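Local atomic coordinates of ChrR-like cupin domain-containing protein (Ralstonia eutropha JMP134, PDB entry 3EBR), a protein that is of unknown function but belongs to the cupin superfamily, whose small beta barrels often bind a metal ion or a small ligand in their interior. Residues I65-Q70 against G85-E90; G71-K76 against I108-I113; T61-V66 against I113-L118. All blocks are in the same frame, centred on the assembly; numbering follows the deposited sequence.

How the interactions relate
Strand 64-70 lies between strands 87-90 and 108-115 in one antiparallel sheet, and the three contacts gather round it. Interaction 1 pairs it with 87-90, interaction 3 pairs its beginning with the end of 108-115, and interaction 2 sets the start of 108-115 against the turn and strand that follow 64-70. The centres of interactions 1 and 2 are about 7 Å apart; that of interaction 3 lies about 13 and 14 Å from them. Val66 CG1 joins the group, 3.6 Å from Trp73 CZ2 and 3.5 Å from Asn112 OD1. Bound PEG, probably from crystallisation, lies within about 4 Å of the side chains of Val66, Trp73 and Val114, consistent with a pocket.

Interaction 1: I65-Q70 against G85-E90; sequences IVYTVQ and GSVVYE
Val66 and Val88 face each other as the hydrogen-bonded pair of an antiparallel ladder, and four backbone hydrogen bonds link the two segments. Val66 N reaches Val88 O at 2.8 Å, and the return bond from Val88 N to Val66 O is equally straight. Farther along, Thr68 N donates a longer bond to Ser86 O (3.3 Å), before Gly85 N closes on Thr68 O at 2.9 Å. Gly85 has a positive phi, a conformation that glycine adopts easily where the chain enters the strand.

Within the cupin barrel, 87-90 is the outermost strand of its sheet in this chain. The sheet does not end there, because Val87, Val88 and Tyr89 pair with a strand of the second subunit.

Apolar contacts occupy both faces. On one, Ile65 CG1 meets the Tyr89 ring at CE2 (3.6 Å), the two side chains crossing obliquely. Tyr67 carries its CG anti to the backbone N (chi1 172°), which swings the ring across towards the facing segment: Val87 CG2 sits at the ring edge, 4.1 Å from CD1, while CE1 lies 3.8 Å from Gly85 CA. The same Tyr67 ring stacks on Phe111 of the second subunit. On the other face Val66 and Val88 approach through their CB atoms at 4.2 Å, and both also touch Trp73. Beta-branched residues suit such positions, being compact and comfortable in extended chain.

Two hydroxyls make up the polar side-chain part. Thr68 OG1 and Ser86 OG come within 3.5 Å of each other, yet each has its own hydrogen-bond partner nearby: Trp73 NE1 for the threonine and the His83 carbonyl for the serine.

Interaction 2: G71-K76 against I108-I113; sequences GSWRYK and IITFNI
Gly71 and Ile108 bring the two backbones to 4.4 Å, CA to CA, after which the chains diverge and the contact passes largely to side chains. Glycine suits position 71 on two counts: its phi is positive, and the backbone of Ile108 passes close by.

Ile108 fills the angle where the chains separate. Its CG1 lies 3.4 Å from Ser72 O, while its other branch, CG2, meets Trp73 CD1 at 3.7 Å, the isoleucine and indole side chains crossing at about a right angle. A branched aliphatic residue can thus serve backbone and ring at once.

Trp73 reaches over from the outermost strand of one sheet, 73-75, to 108-115 in the other, and so helps fill the interior between the two sheets of the cupin barrel. With CG set between the backbone N and the carbonyl carbon (chi1 61°), the five-membered ring is presented to 108-113. Thr110 CG2 meets it at NE1, 3.6 Å away. The far end of the indole turns back on its own strand: CZ3 stands 3.5 Å above the Tyr75 ring plane, offset towards the rim, so an edge of the tryptophan addresses a face of the tyrosine.

Thr110 divides its two branches by chemistry. The methyl is given to the indole, and OG1 donates to Asn112 OD1 at 3.0 Å, arriving in the amide plane on a lone pair of the oxygen.

The side-chain contacts across the gap are thus carbon packing on the indole, while Trp73 NE1 and Thr110 OG1 have hydrogen-bond partners in Thr68 OG1 and Asn112 OD1; a wide aromatic side chain can bridge the sheets without stranding its single N-H.

Interaction 3: T61-V66 against I113-L118; sequences TGTVIV and IVAGEL
Thr61 turns its OG1 between the backbone N and the carbonyl carbon (chi1 59°), where the hydroxyl meets Glu117 N at 2.8 Å, accepting a somewhat bent hydrogen bond. Val64 and Val114 face each other as a non-hydrogen-bonded antiparallel pair, their side chains side by side and pointing the same way; with CG1 anti to the backbone N in both, Val64 CG1 comes to 3.8 Å from Val114 CG2.

The backbone completes the grip on Thr61: its N donates to Glu117 O at 3.1 Å, almost straight (172°). Farther along, Ala115 N donates to Thr63 O at 2.9 Å, and Ile65 and Ile113 exchange two backbone hydrogen bonds as a hydrogen-bonded pair. Their side chains share a face turned to Ile113 of the second subunit, an apolar seam suited to isoleucine. Between these bonds Gly62 CA comes to 3.2 Å from Ala115 O. Glycine suits Gly62, where the chains run close, and Gly116, whose phi is positive.

The Glu117 side chain extends away from Thr61. Its OE2 is hydrogen-bonded to Asn132 and to Ser93 and His59 of the third subunit, and these partners hold the carboxylate at that interface, probably as a charged group.

Thr63 O also accepts a bond from His60 NE2, tying the turn to strand 58-60. Here both segments pass from one sheet to the other, 58-60 leading into 64-70 and 108-115 into 118-121; such paired antiparallel crossings belong to the jelly-roll barrel of cupins.

Interaction 1: I65-Q70 against G85-E90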
ATOM      1  N   ILE A  65      -0.433  11.956   2.451  1.00 40.57           N
ATOM      2  CA  ILE A  65       0.916  12.497   2.464  1.00 39.53           C
ATOM      3  C   ILE A  65       0.742  13.889   1.855  1.00 40.58           C
ATOM      4  O   ILE A  65       0.227  13.987   0.741  1.00 41.23           O
ATOM      5  CB  ILE A  65       1.886  11.694   1.619  1.00 40.74           C
ATOM      6  CG1 ILE A  65       2.061  10.278   2.191  1.00 41.93           C
ATOM      7  CG2 ILE A  65       3.246  12.415   1.541  1.00 33.24           C
ATOM      8  CD1 ILE A  65       2.907   9.370   1.332  1.00 39.49           C
ATOM      9  N   VAL A  66       1.123  14.946   2.573  1.00 39.28           N
ATOM     10  CA  VAL A  66       1.002  16.309   2.077  1.00 38.31           C
ATOM     11  C   VAL A  66       2.358  17.011   2.047  1.00 39.81           C
ATOM     12  O   VAL A  66       2.996  17.121   3.088  1.00 39.27           O
ATOM     13  CB  VAL A  66       0.058  17.184   2.942  1.00 37.56           C
ATOM     14  CG1 VAL A  66      -0.061  18.559   2.320  1.00 33.22           C
ATOM     15  CG2 VAL A  66      -1.320  16.566   3.087  1.00 36.00           C
ATOM     16  N   TYR A  67       2.794  17.431   0.851  1.00 40.26           N
ATOM     17  CA  TYR A  67       4.004  18.211   0.647  1.00 40.45           C
ATOM     18  C   TYR A  67       3.519  19.630   0.301  1.00 41.55           C
ATOM     19  O   TYR A  67       2.826  19.822  -0.701  1.00 41.67           O
ATOM     20  CB  TYR A  67       4.894  17.665  -0.459  1.00 40.97           C
ATOM     21  CG  TYR A  67       6.040  18.604  -0.764  1.00 38.29           C
ATOM     22  CD1 TYR A  67       7.113  18.720   0.110  1.00 37.60           C
ATOM     23  CD2 TYR A  67       6.036  19.399  -1.909  1.00 40.45           C
ATOM     24  CE1 TYR A  67       8.170  19.604  -0.151  1.00 41.30           C
ATOM     25  CE2 TYR A  67       7.085  20.291  -2.176  1.00 41.49           C
ATOM     26  CZ  TYR A  67       8.149  20.377  -1.297  1.00 38.71           C
ATOM     27  OH  TYR A  67       9.177  21.235  -1.564  1.00 40.25           O
ATOM     28  N   THR A  68       3.911  20.613   1.106  1.00 42.12           N
ATOM     29  CA  THR A  68       3.500  22.003   0.912  1.00 42.99           C
ATOM     30  C   THR A  68       4.425  22.682  -0.093  1.00 43.72           C
ATOM     31  O   THR A  68       5.611  22.896   0.186  1.00 43.43           O
ATOM     32  CB  THR A  68       3.514  22.742   2.251  1.00 43.63           C
ATOM     33  OG1 THR A  68       2.711  22.004   3.181  1.00 38.40           O
ATOM     34  CG2 THR A  68       2.988  24.173   2.107  1.00 39.50           C
ATOM     35  N   VAL A  69       3.873  23.013  -1.260  1.00 45.04           N
ATOM     36  CA  VAL A  69       4.637  23.648  -2.343  1.00 44.87           C
ATOM     37  C   VAL A  69       4.850  25.112  -1.955  1.00 45.86           C
ATOM     38  O   VAL A  69       5.968  25.619  -2.076  1.00 45.44           O
ATOM     39  CB  VAL A  69       3.959  23.455  -3.707  1.00 44.41           C
ATOM     40  CG1 VAL A  69       4.774  24.094  -4.801  1.00 43.02           C
ATOM     41  CG2 VAL A  69       3.805  21.968  -3.993  1.00 44.78           C
ATOM     42  N   GLN A  70       3.783  25.782  -1.514  1.00 46.82           N
ATOM     43  CA  GLN A  70       3.891  27.160  -1.017  1.00 46.33           C
ATOM     44  C   GLN A  70       2.771  27.475  -0.044  1.00 45.08           C
ATOM     45  O   GLN A  70       1.744  26.792  -0.025  1.00 44.77           O
ATOM     46  CB  GLN A  70       3.911  28.221  -2.122  1.00 47.41           C
ATOM     47  CG  GLN A  70       2.648  28.392  -2.948  1.00 48.75           C
ATOM     48  CD  GLN A  70       2.624  29.743  -3.644  1.00 48.28           C
ATOM     49  OE1 GLN A  70       3.625  30.183  -4.209  1.00 46.79           O
ATOM     50  NE2 GLN A  70       1.474  30.406  -3.606  1.00 45.20           N
ATOM     51  N   GLY A  85       7.895  23.480   1.896  1.00 38.92           N
ATOM     52  CA  GLY A  85       9.029  22.563   2.050  1.00 39.14           C
ATOM     53  C   GLY A  85       8.843  21.500   3.133  1.00 39.63           C
ATOM     54  O   GLY A  85       9.727  20.657   3.316  1.00 39.97           O
ATOM     55  N   SER A  86       7.707  21.524   3.844  1.00 40.09           N
ATOM     56  CA  SER A  86       7.414  20.555   4.894  1.00 39.91           C
ATOM     57  C   SER A  86       6.641  19.386   4.317  1.00 40.19           C
ATOM     58  O   SER A  86       6.149  19.456   3.189  1.00 40.06           O
ATOM     59  CB  SER A  86       6.581  21.189   6.004  1.00 39.89           C
ATOM     60  OG  SER A  86       5.308  21.572   5.531  1.00 39.36           O
ATOM     61  N   VAL A  87       6.569  18.319   5.115  1.00 41.03           N
ATOM     62  CA  VAL A  87       5.844  17.097   4.798  1.00 41.08           C
ATOM     63  C   VAL A  87       4.961  16.743   5.990  1.00 41.26           C
ATOM     64  O   VAL A  87       5.468  16.662   7.108  1.00 40.85           O
ATOM     65  CB  VAL A  87       6.763  15.891   4.485  1.00 41.44           C
ATOM     66  CG1 VAL A  87       5.936  14.601   4.317  1.00 39.81           C
ATOM     67  CG2 VAL A  87       7.563  16.150   3.251  1.00 39.11           C
ATOM     68  N   VAL A  88       3.657  16.598   5.751  1.00 42.98           N
ATOM     69  CA  VAL A  88       2.680  16.192   6.765  1.00 44.78           C
ATOM     70  C   VAL A  88       2.197  14.788   6.372  1.00 46.72           C
ATOM     71  O   VAL A  88       1.910  14.560   5.205  1.00 46.83           O
ATOM     72  CB  VAL A  88       1.483  17.162   6.885  1.00 44.63           C
ATOM     73  CG1 VAL A  88       0.415  16.592   7.832  1.00 46.39           C
ATOM     74  CG2 VAL A  88       1.938  18.528   7.354  1.00 39.15           C
ATOM     75  N   TYR A  89       2.130  13.870   7.337  1.00 50.13           N
ATOM     76  CA  TYR A  89       1.678  12.499   7.114  1.00 52.70           C
ATOM     77  C   TYR A  89       0.476  12.229   8.026  1.00 52.61           C
ATOM     78  O   TYR A  89       0.663  11.998   9.220  1.00 51.09           O
ATOM     79  CB  TYR A  89       2.818  11.499   7.384  1.00 55.97           C
ATOM     80  CG  TYR A  89       2.609  10.101   6.773  1.00 62.39           C
ATOM     81  CD1 TYR A  89       1.683   9.178   7.311  1.00 62.69           C
ATOM     82  CD2 TYR A  89       3.379   9.686   5.670  1.00 63.41           C
ATOM     83  CE1 TYR A  89       1.511   7.902   6.741  1.00 58.67           C
ATOM     84  CE2 TYR A  89       3.215   8.418   5.101  1.00 65.57           C
ATOM     85  CZ  TYR A  89       2.274   7.538   5.634  1.00 64.90           C
ATOM     86  OH  TYR A  89       2.143   6.295   5.065  1.00 65.98           O
ATOM     87  N   GLU A  90      -0.743  12.310   7.471  1.00 53.52           N
ATOM     88  CA  GLU A  90      -1.966  12.022   8.220  1.00 54.64           C
ATOM     89  C   GLU A  90      -2.158  10.483   8.249  1.00 52.13           C
ATOM     90  O   GLU A  90      -1.996   9.831   7.214  1.00 52.15           O
ATOM     91  CB  GLU A  90      -3.243  12.648   7.625  1.00 54.88           C
ATOM     92  CG  GLU A  90      -3.295  14.135   7.206  1.00 60.37           C
ATOM     93  CD  GLU A  90      -4.750  14.606   6.841  1.00 61.26           C
ATOM     94  OE1 GLU A  90      -5.687  14.414   7.637  1.00 73.03           O
ATOM     95  OE2 GLU A  90      -4.951  15.282   5.804  1.00 75.48           O
TER

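Interaction 2: G71-K76 against I108-I113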
ATOM      1  N   GLY A  71       2.984  28.546   0.716  1.00 43.51           N
ATOM      2  CA  GLY A  71       2.051  29.012   1.718  1.00 42.76           C
ATOM      3  C   GLY A  71       2.221  28.244   3.009  1.00 42.93           C
ATOM      4  O   GLY A  71       3.107  27.385   3.120  1.00 42.38           O
ATOM      5  N   SER A  72       1.396  28.588   4.000  1.00 43.87           N
ATOM      6  CA  SER A  72       1.416  27.926   5.308  1.00 43.71           C
ATOM      7  C   SER A  72      -0.001  27.594   5.738  1.00 43.96           C
ATOM      8  O   SER A  72      -0.926  28.358   5.472  1.00 45.37           O
ATOM      9  CB  SER A  72       2.093  28.783   6.373  1.00 43.46           C
ATOM     10  OG  SER A  72       3.376  29.193   5.953  1.00 39.34           O
ATOM     11  N   TRP A  73      -0.157  26.456   6.403  1.00 44.10           N
ATOM     12  CA  TRP A  73      -1.457  26.001   6.880  1.00 44.77           C
ATOM     13  C   TRP A  73      -1.259  25.127   8.104  1.00 45.48           C
ATOM     14  O   TRP A  73      -0.125  24.832   8.492  1.00 45.18           O
ATOM     15  CB  TRP A  73      -2.200  25.265   5.762  1.00 44.52           C
ATOM     16  CG  TRP A  73      -1.485  24.061   5.275  1.00 47.41           C
ATOM     17  CD1 TRP A  73      -0.552  24.012   4.294  1.00 46.12           C
ATOM     18  CD2 TRP A  73      -1.641  22.722   5.752  1.00 46.05           C
ATOM     19  NE1 TRP A  73      -0.109  22.733   4.135  1.00 47.78           N
ATOM     20  CE2 TRP A  73      -0.758  21.915   5.016  1.00 47.07           C
ATOM     21  CE3 TRP A  73      -2.438  22.131   6.736  1.00 45.31           C
ATOM     22  CZ2 TRP A  73      -0.651  20.537   5.225  1.00 45.91           C
ATOM     23  CZ3 TRP A  73      -2.330  20.779   6.953  1.00 45.91           C
ATOM     24  CH2 TRP A  73      -1.445  19.987   6.201  1.00 47.29           C
ATOM     25  N   ARG A  74      -2.373  24.732   8.703  1.00 47.01           N
ATOM     26  CA  ARG A  74      -2.387  23.897   9.896  1.00 48.80           C
ATOM     27  C   ARG A  74      -3.743  23.272  10.118  1.00 49.39           C
ATOM     28  O   ARG A  74      -4.703  23.610   9.426  1.00 49.54           O
ATOM     29  CB  ARG A  74      -2.031  24.755  11.113  1.00 48.74           C
ATOM     30  CG  ARG A  74      -2.873  26.050  11.253  1.00 50.33           C
ATOM     31  CD  ARG A  74      -2.436  26.867  12.444  1.00 52.65           C
ATOM     32  NE  ARG A  74      -3.019  26.387  13.694  1.00 56.77           N
ATOM     33  CZ  ARG A  74      -4.122  26.863  14.289  1.00 56.79           C
ATOM     34  NH1 ARG A  74      -4.833  27.896  13.795  1.00 57.15           N
ATOM     35  NH2 ARG A  74      -4.518  26.301  15.434  1.00 60.93           N
ATOM     36  N   TYR A  75      -3.794  22.347  11.074  1.00 51.33           N
ATOM     37  CA  TYR A  75      -5.020  21.699  11.494  1.00 52.01           C
ATOM     38  C   TYR A  75      -5.371  22.327  12.821  1.00 53.04           C
ATOM     39  O   TYR A  75      -4.471  22.541  13.642  1.00 54.06           O
ATOM     40  CB  TYR A  75      -4.871  20.186  11.666  1.00 52.41           C
ATOM     41  CG  TYR A  75      -4.553  19.442  10.398  1.00 51.80           C
ATOM     42  CD1 TYR A  75      -5.427  19.498   9.312  1.00 50.37           C
ATOM     43  CD2 TYR A  75      -3.429  18.619  10.294  1.00 56.69           C
ATOM     44  CE1 TYR A  75      -5.184  18.794   8.142  1.00 51.04           C
ATOM     45  CE2 TYR A  75      -3.170  17.899   9.106  1.00 55.36           C
ATOM     46  CZ  TYR A  75      -4.064  17.990   8.047  1.00 54.13           C
ATOM     47  OH  TYR A  75      -3.820  17.340   6.871  1.00 54.75           O
ATOM     48  N   LYS A  76      -6.660  22.628  13.040  1.00 54.31           N
ATOM     49  CA  LYS A  76      -7.138  23.198  14.318  1.00 54.67           C
ATOM     50  C   LYS A  76      -6.916  22.255  15.518  1.00 55.02           C
ATOM     51  O   LYS A  76      -6.788  22.718  16.644  1.00 55.86           O
ATOM     52  CB  LYS A  76      -8.637  23.542  14.276  1.00 55.19           C
ATOM     53  CG  LYS A  76      -9.068  24.630  13.306  1.00 57.17           C
ATOM     54  CD  LYS A  76     -10.570  24.963  13.466  1.00 54.74           C
ATOM     55  N   ILE A 108      -2.120  28.968  -0.622  1.00 44.14           N
ATOM     56  CA  ILE A 108      -1.628  27.672  -0.190  1.00 43.15           C
ATOM     57  C   ILE A 108      -1.729  26.683  -1.336  1.00 43.68           C
ATOM     58  O   ILE A 108      -2.834  26.437  -1.805  1.00 43.71           O
ATOM     59  CB  ILE A 108      -2.417  27.115   1.039  1.00 42.88           C
ATOM     60  CG1 ILE A 108      -2.198  27.958   2.306  1.00 41.85           C
ATOM     61  CG2 ILE A 108      -2.002  25.675   1.360  1.00 40.73           C
ATOM     62  CD1 ILE A 108      -2.783  29.354   2.323  1.00 36.37           C
ATOM     63  N   ILE A 109      -0.586  26.158  -1.793  1.00 43.89           N
ATOM     64  CA  ILE A 109      -0.518  25.139  -2.842  1.00 43.36           C
ATOM     65  C   ILE A 109       0.049  23.917  -2.132  1.00 43.65           C
ATOM     66  O   ILE A 109       1.071  24.041  -1.449  1.00 45.32           O
ATOM     67  CB  ILE A 109       0.405  25.494  -4.021  1.00 44.79           C
ATOM     68  CG1 ILE A 109       0.106  26.885  -4.616  1.00 45.16           C
ATOM     69  CG2 ILE A 109       0.295  24.407  -5.112  1.00 36.93           C
ATOM     70  CD1 ILE A 109      -1.225  27.010  -5.259  1.00 49.45           C
ATOM     71  N   THR A 110      -0.592  22.756  -2.271  1.00 43.37           N
ATOM     72  CA  THR A 110      -0.123  21.512  -1.637  1.00 42.62           C
ATOM     73  C   THR A 110      -0.197  20.326  -2.581  1.00 42.10           C
ATOM     74  O   THR A 110      -1.162  20.210  -3.323  1.00 42.68           O
ATOM     75  CB  THR A 110      -0.957  21.148  -0.381  1.00 43.05           C
ATOM     76  OG1 THR A 110      -2.325  20.911  -0.749  1.00 40.01           O
ATOM     77  CG2 THR A 110      -0.885  22.259   0.665  1.00 43.34           C
ATOM     78  N   PHE A 111       0.822  19.462  -2.537  1.00 41.93           N
ATOM     79  CA  PHE A 111       0.901  18.237  -3.331  1.00 40.37           C
ATOM     80  C   PHE A 111       0.436  17.167  -2.367  1.00 39.93           C
ATOM     81  O   PHE A 111       1.096  16.932  -1.367  1.00 38.71           O
ATOM     82  CB  PHE A 111       2.305  17.964  -3.845  1.00 39.29           C
ATOM     83  CG  PHE A 111       2.426  16.658  -4.567  1.00 38.18           C
ATOM     84  CD1 PHE A 111       1.862  16.503  -5.825  1.00 40.40           C
ATOM     85  CD2 PHE A 111       3.126  15.589  -4.009  1.00 39.89           C
ATOM     86  CE1 PHE A 111       1.966  15.303  -6.507  1.00 38.43           C
ATOM     87  CE2 PHE A 111       3.245  14.379  -4.701  1.00 39.45           C
ATOM     88  CZ  PHE A 111       2.652  14.236  -5.945  1.00 37.36           C
ATOM     89  N   ASN A 112      -0.678  16.518  -2.697  1.00 41.48           N
ATOM     90  CA  ASN A 112      -1.329  15.532  -1.854  1.00 42.15           C
ATOM     91  C   ASN A 112      -1.426  14.157  -2.478  1.00 42.02           C
ATOM     92  O   ASN A 112      -1.669  14.063  -3.672  1.00 42.72           O
ATOM     93  CB  ASN A 112      -2.757  16.003  -1.619  1.00 43.19           C
ATOM     94  CG  ASN A 112      -2.829  17.466  -1.292  1.00 46.80           C
ATOM     95  OD1 ASN A 112      -2.261  17.930  -0.307  1.00 57.85           O
ATOM     96  ND2 ASN A 112      -3.525  18.210  -2.134  1.00 53.86           N
ATOM     97  N   ILE A 113      -1.230  13.112  -1.667  1.00 41.37           N
ATOM     98  CA  ILE A 113      -1.360  11.717  -2.071  1.00 40.06           C
ATOM     99  C   ILE A 113      -2.326  11.195  -1.024  1.00 40.98           C
ATOM    100  O   ILE A 113      -1.920  10.962   0.108  1.00 42.35           O
ATOM    101  CB  ILE A 113      -0.052  10.948  -2.086  1.00 39.70           C
ATOM    102  CG1 ILE A 113       0.917  11.629  -3.048  1.00 40.65           C
ATOM    103  CG2 ILE A 113      -0.308   9.489  -2.483  1.00 36.92           C
ATOM    104  CD1 ILE A 113       2.120  10.835  -3.318  1.00 41.18           C
TER

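Interaction 3: T61-V66 against I113-L118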
ATOM      1  N   THR A  61     -10.442   7.950   5.932  1.00 46.11           N
ATOM      2  CA  THR A  61     -10.327   6.498   6.119  1.00 46.26           C
ATOM      3  C   THR A  61      -8.945   5.846   5.944  1.00 46.89           C
ATOM      4  O   THR A  61      -8.701   4.801   6.554  1.00 48.41           O
ATOM      5  CB  THR A  61     -11.343   5.788   5.178  1.00 46.13           C
ATOM      6  OG1 THR A  61     -11.071   6.134   3.816  1.00 46.12           O
ATOM      7  CG2 THR A  61     -12.781   6.199   5.527  1.00 44.62           C
ATOM      8  N   GLY A  62      -8.073   6.430   5.119  1.00 47.10           N
ATOM      9  CA  GLY A  62      -6.716   5.900   4.884  1.00 46.91           C
ATOM     10  C   GLY A  62      -5.673   6.929   5.258  1.00 47.26           C
ATOM     11  O   GLY A  62      -5.844   7.648   6.232  1.00 49.74           O
ATOM     12  N   THR A  63      -4.586   6.999   4.509  1.00 46.14           N
ATOM     13  CA  THR A  63      -3.513   7.943   4.796  1.00 45.13           C
ATOM     14  C   THR A  63      -3.535   9.107   3.826  1.00 44.91           C
ATOM     15  O   THR A  63      -4.238   9.067   2.810  1.00 46.75           O
ATOM     16  CB  THR A  63      -2.154   7.252   4.699  1.00 44.66           C
ATOM     17  OG1 THR A  63      -2.017   6.689   3.395  1.00 46.40           O
ATOM     18  CG2 THR A  63      -2.042   6.144   5.730  1.00 43.53           C
ATOM     19  N   VAL A  64      -2.792  10.153   4.178  1.00 43.45           N
ATOM     20  CA  VAL A  64      -2.624  11.340   3.358  1.00 42.82           C
ATOM     21  C   VAL A  64      -1.189  11.836   3.540  1.00 42.77           C
ATOM     22  O   VAL A  64      -0.771  12.042   4.674  1.00 45.06           O
ATOM     23  CB  VAL A  64      -3.565  12.508   3.724  1.00 43.92           C
ATOM     24  CG1 VAL A  64      -3.339  13.684   2.768  1.00 46.04           C
ATOM     25  CG2 VAL A  64      -5.004  12.101   3.660  1.00 42.57           C
ATOM     26  N   ILE A  65      -0.433  11.956   2.451  1.00 40.57           N
ATOM     27  CA  ILE A  65       0.916  12.497   2.464  1.00 39.53           C
ATOM     28  C   ILE A  65       0.742  13.889   1.855  1.00 40.58           C
ATOM     29  O   ILE A  65       0.227  13.987   0.741  1.00 41.23           O
ATOM     30  CB  ILE A  65       1.886  11.694   1.619  1.00 40.74           C
ATOM     31  CG1 ILE A  65       2.061  10.278   2.191  1.00 41.93           C
ATOM     32  CG2 ILE A  65       3.246  12.415   1.541  1.00 33.24           C
ATOM     33  CD1 ILE A  65       2.907   9.370   1.332  1.00 39.49           C
ATOM     34  N   VAL A  66       1.123  14.946   2.573  1.00 39.28           N
ATOM     35  CA  VAL A  66       1.002  16.309   2.077  1.00 38.31           C
ATOM     36  C   VAL A  66       2.358  17.011   2.047  1.00 39.81           C
ATOM     37  O   VAL A  66       2.996  17.121   3.088  1.00 39.27           O
ATOM     38  CB  VAL A  66       0.058  17.184   2.942  1.00 37.56           C
ATOM     39  CG1 VAL A  66      -0.061  18.559   2.320  1.00 33.22           C
ATOM     40  CG2 VAL A  66      -1.320  16.566   3.087  1.00 36.00           C
ATOM     41  N   ILE A 113      -1.230  13.112  -1.667  1.00 41.37           N
ATOM     42  CA  ILE A 113      -1.360  11.717  -2.071  1.00 40.06           C
ATOM     43  C   ILE A 113      -2.326  11.195  -1.024  1.00 40.98           C
ATOM     44  O   ILE A 113      -1.920  10.962   0.108  1.00 42.35           O
ATOM     45  CB  ILE A 113      -0.052  10.948  -2.086  1.00 39.70           C
ATOM     46  CG1 ILE A 113       0.917  11.629  -3.048  1.00 40.65           C
ATOM     47  CG2 ILE A 113      -0.308   9.489  -2.483  1.00 36.92           C
ATOM     48  CD1 ILE A 113       2.120  10.835  -3.318  1.00 41.18           C
ATOM     49  N   VAL A 114      -3.593  11.054  -1.408  1.00 39.76           N
ATOM     50  CA  VAL A 114      -4.664  10.634  -0.532  1.00 39.79           C
ATOM     51  C   VAL A 114      -5.134   9.219  -0.848  1.00 40.95           C
ATOM     52  O   VAL A 114      -5.582   8.979  -1.956  1.00 41.72           O
ATOM     53  CB  VAL A 114      -5.856  11.623  -0.673  1.00 40.01           C
ATOM     54  CG1 VAL A 114      -7.019  11.218   0.195  1.00 33.65           C
ATOM     55  CG2 VAL A 114      -5.412  13.037  -0.314  1.00 39.93           C
ATOM     56  N   ALA A 115      -5.040   8.315   0.132  1.00 40.26           N
ATOM     57  CA  ALA A 115      -5.469   6.930   0.012  1.00 40.49           C
ATOM     58  C   ALA A 115      -6.769   6.821   0.792  1.00 42.30           C
ATOM     59  O   ALA A 115      -6.779   7.153   1.957  1.00 44.53           O
ATOM     60  CB  ALA A 115      -4.436   6.004   0.590  1.00 36.87           C
ATOM     61  N   GLY A 116      -7.854   6.385   0.158  1.00 43.64           N
ATOM     62  CA  GLY A 116      -9.157   6.232   0.817  1.00 45.56           C
ATOM     63  C   GLY A 116     -10.073   7.422   0.601  1.00 47.98           C
ATOM     64  O   GLY A 116      -9.750   8.341  -0.171  1.00 50.04           O
ATOM     65  N   GLU A 117     -11.192   7.422   1.326  1.00 47.87           N
ATOM     66  CA  GLU A 117     -12.210   8.461   1.209  1.00 47.43           C
ATOM     67  C   GLU A 117     -12.103   9.528   2.280  1.00 47.82           C
ATOM     68  O   GLU A 117     -11.588   9.261   3.357  1.00 48.23           O
ATOM     69  CB  GLU A 117     -13.600   7.838   1.299  1.00 47.33           C
ATOM     70  CG  GLU A 117     -13.812   6.678   0.352  1.00 47.99           C
ATOM     71  CD  GLU A 117     -15.252   6.238   0.247  1.00 52.79           C
ATOM     72  OE1 GLU A 117     -16.078   6.546   1.138  1.00 57.53           O
ATOM     73  OE2 GLU A 117     -15.555   5.553  -0.738  1.00 53.01           O
ATOM     74  N   LEU A 118     -12.605  10.723   1.951  1.00 48.73           N
ATOM     75  CA  LEU A 118     -12.664  11.896   2.831  1.00 48.66           C
ATOM     76  C   LEU A 118     -14.140  12.088   3.188  1.00 47.02           C
ATOM     77  O   LEU A 118     -14.914  12.502   2.332  1.00 46.82           O
ATOM     78  CB  LEU A 118     -12.108  13.151   2.150  1.00 48.81           C
ATOM     79  CG  LEU A 118     -10.613  13.245   1.841  1.00 50.96           C
ATOM     80  CD1 LEU A 118     -10.327  14.451   0.959  1.00 53.89           C
ATOM     81  CD2 LEU A 118      -9.815  13.333   3.115  1.00 53.92           C
TER